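Long-range contacts in methionine gamma-lyase (Trichomonas vaginalis, PDB 1PFF), which belongs to the Cys/Met metabolism family of PLP-dependent enzymes and has the two-sheet, two-part architecture of that fold: residues P95-I100 with Y224-P229; V99-D104 with H234-K239. One frame throughout, in Å; residues are numbered along the deposited sequence.

In the fold
Both contacts tie one connection, the loop from strand 84-90 of the seven-stranded sheet to helix 102-109, to the region that follows strand 223-224 at the edge of the five-stranded sheet. Interaction 1 is the more deeply buried and rests on apolar packing and one CH-pi contact, with no hydrogen bond between its segments. Interaction 2 lies nearer the surface: a small apolar patch gives way there to a salt bridge and a water. Val99 serves in both, against Pro226 in the first and helix 234-240 in the second, and Pro226 O is hydrogen-bonded to His234 ND1, which joins 224-229 to the first turn of helix 234-240.

Interaction 1: P95-I100 with Y224-P229; sequences PTLKVI and YYPGLP
Thr96 and Leu97 meet Tyr224 and Pro226 where a loop from the large sheet of this PLP-dependent fold meets the edge of the smaller sheet: 95-100 belongs to the connection from strand 84-90 to helix 102-109, while the segment 224-229 runs from the edge strand 223-224 into a type I beta turn, Tyr225 to Leu228.

The aromatic part is a CH-pi contact. Thr96 CG2 sits over the centre of the Tyr224 ring, 4.1 Å from its centroid and 4° off the ring normal, so the methyl looks almost straight down on one face. It gets there because CG2 stands anti to the carbonyl carbon, which leaves OG1 between N and C (chi1 48°). Thr96 CB lies over the same face nearer its root, 3.9 Å from Tyr224 CD2. The backbone joins in as well, with Thr96 O 3.3 Å from Tyr224 CB. At the far end of the ring, the hydroxyl is hydrogen-bonded to Asp251 on strand 247-251, so the ring is anchored at its tip while the threonine covers a face.

The rest is apolar. Leu97 turns its CG beside the backbone N (chi1 -73°) and brings CD2 to 3.7 Å from Tyr224 O, a plain packing contact. Its stem crosses the Pro226 ring at about a right angle, with CB and CG both against Pro226 CD, CB at 4.0 Å. Met247 and Ala249 of strand 247-251 also touch this leucine, which thus carries the loop's packing onto the second sheet.

No hydrogen bond links the two segments. The turn holds its own shape through Leu228 N to Tyr225 O, 3.0 Å, and presents Pro226 to the loop; there, Val99 CG2 approaches Pro226 CB at 4.2 Å.

Interaction 2: V99-D104 with H234-K239; sequences VIDIED and HEIAKK
Ile236 and Lys239, one turn apart on helix 234-240, face Val99, in the loop before helix 102-109, and Asp101, the N-cap of that helix. The contact therefore packs the side of one helix against the capped beginning of another, joining the helix after strand 223-224 to the helix after strand 84-90.

Ile236 supplies the apolar half. Its CG2 reaches across to Val99 CG1 at 3.5 Å and to Asp101 CA at 3.6 Å. The valine and isoleucine side chains run antiparallel alongside each other. CD1 extends farther along the aspartate, 3.9 Å from Asp101 CB, and Ala237 adds a methyl against Val99 CG2.

Asp101 extends its carboxylate away from its own N (chi1 -170°) and divides the two oxygens between tasks. OD2 accepts from Asp104 N at 3.0 Å, the capping bond, which arrives from well above the carboxylate plane. OD1 takes the salt bridge from Lys239 on its syn side, with the ammonium 23° out of the plane.

Lys239 begins with CG wedged between N and the carbonyl carbon (chi1 66°), then runs extended to NZ, crossing the aspartate at about a right angle. This carries the charge over to the N-cap. Water 1 closes a bridge, donating to Asp101 OD2 and accepting from Lys239 NZ at 2.7 Å. Gln240, the next residue, bonds Ile100 O and Ile102 N nearby. The direct ionic link, Lys239 NZ to Asp101 OD1, measures 2.8 Å.

Interaction 1: P95-I100 with Y224-P229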
loop_
_atom_site.group_PDB
_atom_site.type_symbol
_atom_site.label_atom_id
_atom_site.label_comp_id
_atom_site.label_asym_id
_atom_site.label_seq_id
_atom_site.Cartn_x
_atom_site.Cartn_y
_atom_site.Cartn_z
ATOM N N PRO A 95 -9.826 6.410 -32.622
ATOM C CA PRO A 95 -11.257 6.179 -32.812
ATOM C C PRO A 95 -11.482 4.905 -33.623
ATOM O O PRO A 95 -12.144 3.989 -33.137
ATOM C CB PRO A 95 -11.742 7.433 -33.574
ATOM C CG PRO A 95 -10.539 8.284 -33.767
ATOM C CD PRO A 95 -9.315 7.428 -33.554
ATOM N N THR A 96 -10.917 4.833 -34.827
ATOM C CA THR A 96 -11.328 3.793 -35.767
ATOM C C THR A 96 -10.209 2.831 -36.158
ATOM O O THR A 96 -10.297 2.169 -37.196
ATOM C CB THR A 96 -11.958 4.419 -37.020
ATOM O OG1 THR A 96 -11.102 5.462 -37.490
ATOM C CG2 THR A 96 -13.272 5.137 -36.673
ATOM N N LEU A 97 -9.163 2.795 -35.333
ATOM C CA LEU A 97 -8.104 1.778 -35.396
ATOM C C LEU A 97 -7.309 1.865 -36.697
ATOM O O LEU A 97 -6.879 0.851 -37.256
ATOM C CB LEU A 97 -8.686 0.363 -35.207
ATOM C CG LEU A 97 -9.204 -0.199 -33.865
ATOM C CD1 LEU A 97 -8.141 -0.138 -32.766
ATOM C CD2 LEU A 97 -10.491 0.472 -33.407
ATOM N N LYS A 98 -7.135 3.087 -37.188
ATOM C CA LYS A 98 -6.277 3.307 -38.346
ATOM C C LYS A 98 -4.898 2.716 -38.078
ATOM O O LYS A 98 -4.334 2.887 -36.987
ATOM C CB LYS A 98 -6.166 4.792 -38.648
ATOM C CG LYS A 98 -5.449 5.099 -39.966
ATOM C CD LYS A 98 -5.414 6.604 -40.197
ATOM C CE LYS A 98 -4.178 7.234 -39.538
ATOM N NZ LYS A 98 -4.256 8.723 -39.643
ATOM N N VAL A 99 -4.354 2.025 -39.075
ATOM C CA VAL A 99 -3.047 1.387 -38.926
ATOM C C VAL A 99 -1.965 2.186 -39.650
ATOM O O VAL A 99 -2.104 2.507 -40.830
ATOM C CB VAL A 99 -3.069 -0.074 -39.460
ATOM C CG1 VAL A 99 -1.677 -0.683 -39.395
ATOM C CG2 VAL A 99 -4.080 -0.929 -38.676
ATOM N N ILE A 100 -0.894 2.520 -38.940
ATOM C CA ILE A 100 0.236 3.215 -39.554
ATOM C C ILE A 100 1.426 2.261 -39.668
ATOM O O ILE A 100 1.798 1.595 -38.687
ATOM C CB ILE A 100 0.599 4.490 -38.749
ATOM C CG1 ILE A 100 -0.592 5.460 -38.746
ATOM C CG2 ILE A 100 1.864 5.162 -39.321
ATOM C CD1 ILE A 100 -0.579 6.490 -37.580
ATOM N N TYR A 224 -14.478 -1.702 -37.391
ATOM C CA TYR A 224 -13.091 -1.263 -37.451
ATOM C C TYR A 224 -12.253 -2.151 -36.542
ATOM O O TYR A 224 -12.328 -2.053 -35.320
ATOM C CB TYR A 224 -12.986 0.213 -37.062
ATOM C CG TYR A 224 -13.959 1.084 -37.828
ATOM C CD1 TYR A 224 -15.200 1.433 -37.284
ATOM C CD2 TYR A 224 -13.641 1.548 -39.105
ATOM C CE1 TYR A 224 -16.100 2.230 -38.003
ATOM C CE2 TYR A 224 -14.530 2.336 -39.826
ATOM C CZ TYR A 224 -15.749 2.672 -39.273
ATOM O OH TYR A 224 -16.622 3.455 -39.988
ATOM N N TYR A 225 -11.509 -3.070 -37.151
ATOM C CA TYR A 225 -10.634 -3.987 -36.411
ATOM C C TYR A 225 -9.495 -4.450 -37.319
ATOM O O TYR A 225 -9.746 -4.973 -38.411
ATOM C CB TYR A 225 -11.413 -5.189 -35.846
ATOM C CG TYR A 225 -10.532 -6.097 -35.003
ATOM C CD1 TYR A 225 -10.012 -5.654 -33.782
ATOM C CD2 TYR A 225 -10.183 -7.375 -35.444
ATOM C CE1 TYR A 225 -9.179 -6.469 -33.000
ATOM C CE2 TYR A 225 -9.347 -8.211 -34.665
ATOM C CZ TYR A 225 -8.844 -7.740 -33.452
ATOM O OH TYR A 225 -8.034 -8.545 -32.683
ATOM N N PRO A 226 -8.249 -4.219 -36.905
ATOM C CA PRO A 226 -7.080 -4.551 -37.741
ATOM C C PRO A 226 -7.010 -6.001 -38.245
ATOM O O PRO A 226 -6.452 -6.225 -39.314
ATOM C CB PRO A 226 -5.893 -4.230 -36.827
ATOM C CG PRO A 226 -6.419 -3.140 -35.939
ATOM C CD PRO A 226 -7.848 -3.555 -35.647
ATOM N N GLY A 227 -7.588 -6.945 -37.506
ATOM C CA GLY A 227 -7.597 -8.343 -37.897
ATOM C C GLY A 227 -8.563 -8.733 -39.007
ATOM O O GLY A 227 -8.493 -9.849 -39.522
ATOM N N LEU A 228 -9.472 -7.839 -39.369
ATOM C CA LEU A 228 -10.397 -8.104 -40.482
ATOM C C LEU A 228 -9.724 -7.784 -41.816
ATOM O O LEU A 228 -9.144 -6.705 -41.970
ATOM C CB LEU A 228 -11.692 -7.298 -40.343
ATOM C CG LEU A 228 -12.582 -7.586 -39.130
ATOM C CD1 LEU A 228 -13.749 -6.619 -39.122
ATOM C CD2 LEU A 228 -13.074 -9.045 -39.087
ATOM N N PRO A 229 -9.780 -8.715 -42.767
ATOM C CA PRO A 229 -9.245 -8.464 -44.114
ATOM C C PRO A 229 -9.867 -7.238 -44.802
ATOM O O PRO A 229 -9.216 -6.661 -45.663
ATOM C CB PRO A 229 -9.555 -9.760 -44.862
ATOM C CG PRO A 229 -9.614 -10.808 -43.758
ATOM C CD PRO A 229 -10.273 -10.100 -42.613
#

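Interaction 2: V99-D104 with H234-K239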
loop_
_atom_site.group_PDB
_atom_site.type_symbol
_atom_site.label_atom_id
_atom_site.label_comp_id
_atom_site.label_asym_id
_atom_site.label_seq_id
_atom_site.Cartn_x
_atom_site.Cartn_y
_atom_site.Cartn_z
ATOM N N VAL A 99 -4.354 2.025 -39.075
ATOM C CA VAL A 99 -3.047 1.387 -38.926
ATOM C C VAL A 99 -1.965 2.186 -39.650
ATOM O O VAL A 99 -2.104 2.507 -40.830
ATOM C CB VAL A 99 -3.069 -0.074 -39.460
ATOM C CG1 VAL A 99 -1.677 -0.683 -39.395
ATOM C CG2 VAL A 99 -4.080 -0.929 -38.676
ATOM N N ILE A 100 -0.894 2.520 -38.940
ATOM C CA ILE A 100 0.236 3.215 -39.554
ATOM C C ILE A 100 1.426 2.261 -39.668
ATOM O O ILE A 100 1.798 1.595 -38.687
ATOM C CB ILE A 100 0.599 4.490 -38.749
ATOM C CG1 ILE A 100 -0.592 5.460 -38.746
ATOM C CG2 ILE A 100 1.864 5.162 -39.321
ATOM C CD1 ILE A 100 -0.579 6.490 -37.580
ATOM N N ASP A 101 2.012 2.203 -40.866
ATOM C CA ASP A 101 3.183 1.379 -41.114
ATOM C C ASP A 101 4.403 1.957 -40.382
ATOM O O ASP A 101 4.980 2.966 -40.809
ATOM C CB ASP A 101 3.432 1.276 -42.626
ATOM C CG ASP A 101 4.474 0.240 -42.977
ATOM O OD1 ASP A 101 4.338 -0.378 -44.050
ATOM O OD2 ASP A 101 5.471 -0.014 -42.267
ATOM N N ILE A 102 4.783 1.316 -39.273
ATOM C CA ILE A 102 5.861 1.828 -38.413
ATOM C C ILE A 102 7.192 1.878 -39.164
ATOM O O ILE A 102 7.861 2.916 -39.188
ATOM C CB ILE A 102 5.996 0.979 -37.109
ATOM C CG1 ILE A 102 4.719 1.072 -36.251
ATOM C CG2 ILE A 102 7.223 1.407 -36.313
ATOM C CD1 ILE A 102 4.653 0.010 -35.127
ATOM N N GLU A 103 7.577 0.753 -39.768
ATOM C CA GLU A 103 8.834 0.677 -40.509
ATOM C C GLU A 103 8.895 1.758 -41.606
ATOM O O GLU A 103 9.926 2.426 -41.781
ATOM C CB GLU A 103 9.032 -0.729 -41.092
ATOM C CG GLU A 103 10.328 -0.921 -41.867
ATOM C CD GLU A 103 10.786 -2.373 -41.929
ATOM O OE1 GLU A 103 9.990 -3.291 -41.623
ATOM O OE2 GLU A 103 11.962 -2.601 -42.288
ATOM N N ASP A 104 7.785 1.943 -42.318
ATOM C CA ASP A 104 7.735 2.936 -43.393
ATOM C C ASP A 104 7.748 4.367 -42.869
ATOM O O ASP A 104 8.360 5.251 -43.484
ATOM C CB ASP A 104 6.519 2.722 -44.302
ATOM C CG ASP A 104 6.519 3.672 -45.483
ATOM O OD1 ASP A 104 7.373 3.499 -46.375
ATOM O OD2 ASP A 104 5.741 4.641 -45.579
ATOM N N HIS A 234 -4.997 -3.861 -42.710
ATOM C CA HIS A 234 -4.865 -5.260 -42.287
ATOM C C HIS A 234 -3.502 -5.841 -42.662
ATOM O O HIS A 234 -2.850 -6.482 -41.841
ATOM C CB HIS A 234 -5.992 -6.136 -42.850
ATOM C CG HIS A 234 -5.787 -7.601 -42.610
ATOM N ND1 HIS A 234 -5.901 -8.167 -41.359
ATOM C CD2 HIS A 234 -5.438 -8.607 -43.451
ATOM C CE1 HIS A 234 -5.654 -9.466 -41.442
ATOM N NE2 HIS A 234 -5.372 -9.757 -42.702
ATOM N N GLU A 235 -3.066 -5.611 -43.896
ATOM C CA GLU A 235 -1.786 -6.151 -44.350
ATOM C C GLU A 235 -0.588 -5.532 -43.627
ATOM O O GLU A 235 0.381 -6.222 -43.314
ATOM C CB GLU A 235 -1.666 -6.048 -45.871
ATOM C CG GLU A 235 -2.716 -6.919 -46.554
ATOM C CD GLU A 235 -2.997 -6.534 -47.991
ATOM O OE1 GLU A 235 -2.272 -5.672 -48.547
ATOM O OE2 GLU A 235 -3.945 -7.114 -48.565
ATOM N N ILE A 236 -0.682 -4.243 -43.317
ATOM C CA ILE A 236 0.339 -3.597 -42.505
ATOM C C ILE A 236 0.330 -4.161 -41.085
ATOM O O ILE A 236 1.382 -4.457 -40.527
ATOM C CB ILE A 236 0.148 -2.071 -42.475
ATOM C CG1 ILE A 236 0.459 -1.467 -43.853
ATOM C CG2 ILE A 236 1.054 -1.464 -41.413
ATOM C CD1 ILE A 236 0.012 -0.023 -44.005
ATOM N N ALA A 237 -0.859 -4.309 -40.515
ATOM C CA ALA A 237 -1.001 -4.817 -39.158
ATOM C C ALA A 237 -0.392 -6.218 -39.063
ATOM O O ALA A 237 0.303 -6.524 -38.107
ATOM C CB ALA A 237 -2.469 -4.825 -38.738
ATOM N N LYS A 238 -0.629 -7.043 -40.084
ATOM C CA LYS A 238 -0.109 -8.415 -40.146
ATOM C C LYS A 238 1.418 -8.500 -40.050
ATOM O O LYS A 238 1.960 -9.457 -39.489
ATOM C CB LYS A 238 -0.572 -9.091 -41.445
ATOM C CG LYS A 238 -0.564 -10.602 -41.398
ATOM C CD LYS A 238 -0.533 -11.249 -42.797
ATOM C CE LYS A 238 -1.736 -10.853 -43.632
ATOM N NZ LYS A 238 -2.202 -11.959 -44.516
ATOM N N LYS A 239 2.113 -7.518 -40.610
ATOM C CA LYS A 239 3.567 -7.539 -40.568
ATOM C C LYS A 239 4.182 -6.950 -39.293
ATOM O O LYS A 239 5.327 -7.270 -38.977
ATOM C CB LYS A 239 4.176 -6.912 -41.823
ATOM C CG LYS A 239 3.934 -5.441 -42.001
ATOM C CD LYS A 239 4.623 -4.955 -43.283
ATOM C CE LYS A 239 4.719 -3.452 -43.306
ATOM N NZ LYS A 239 5.266 -2.972 -44.603
HETATM O O HOH W 1 7.220 -1.138 -44.222
#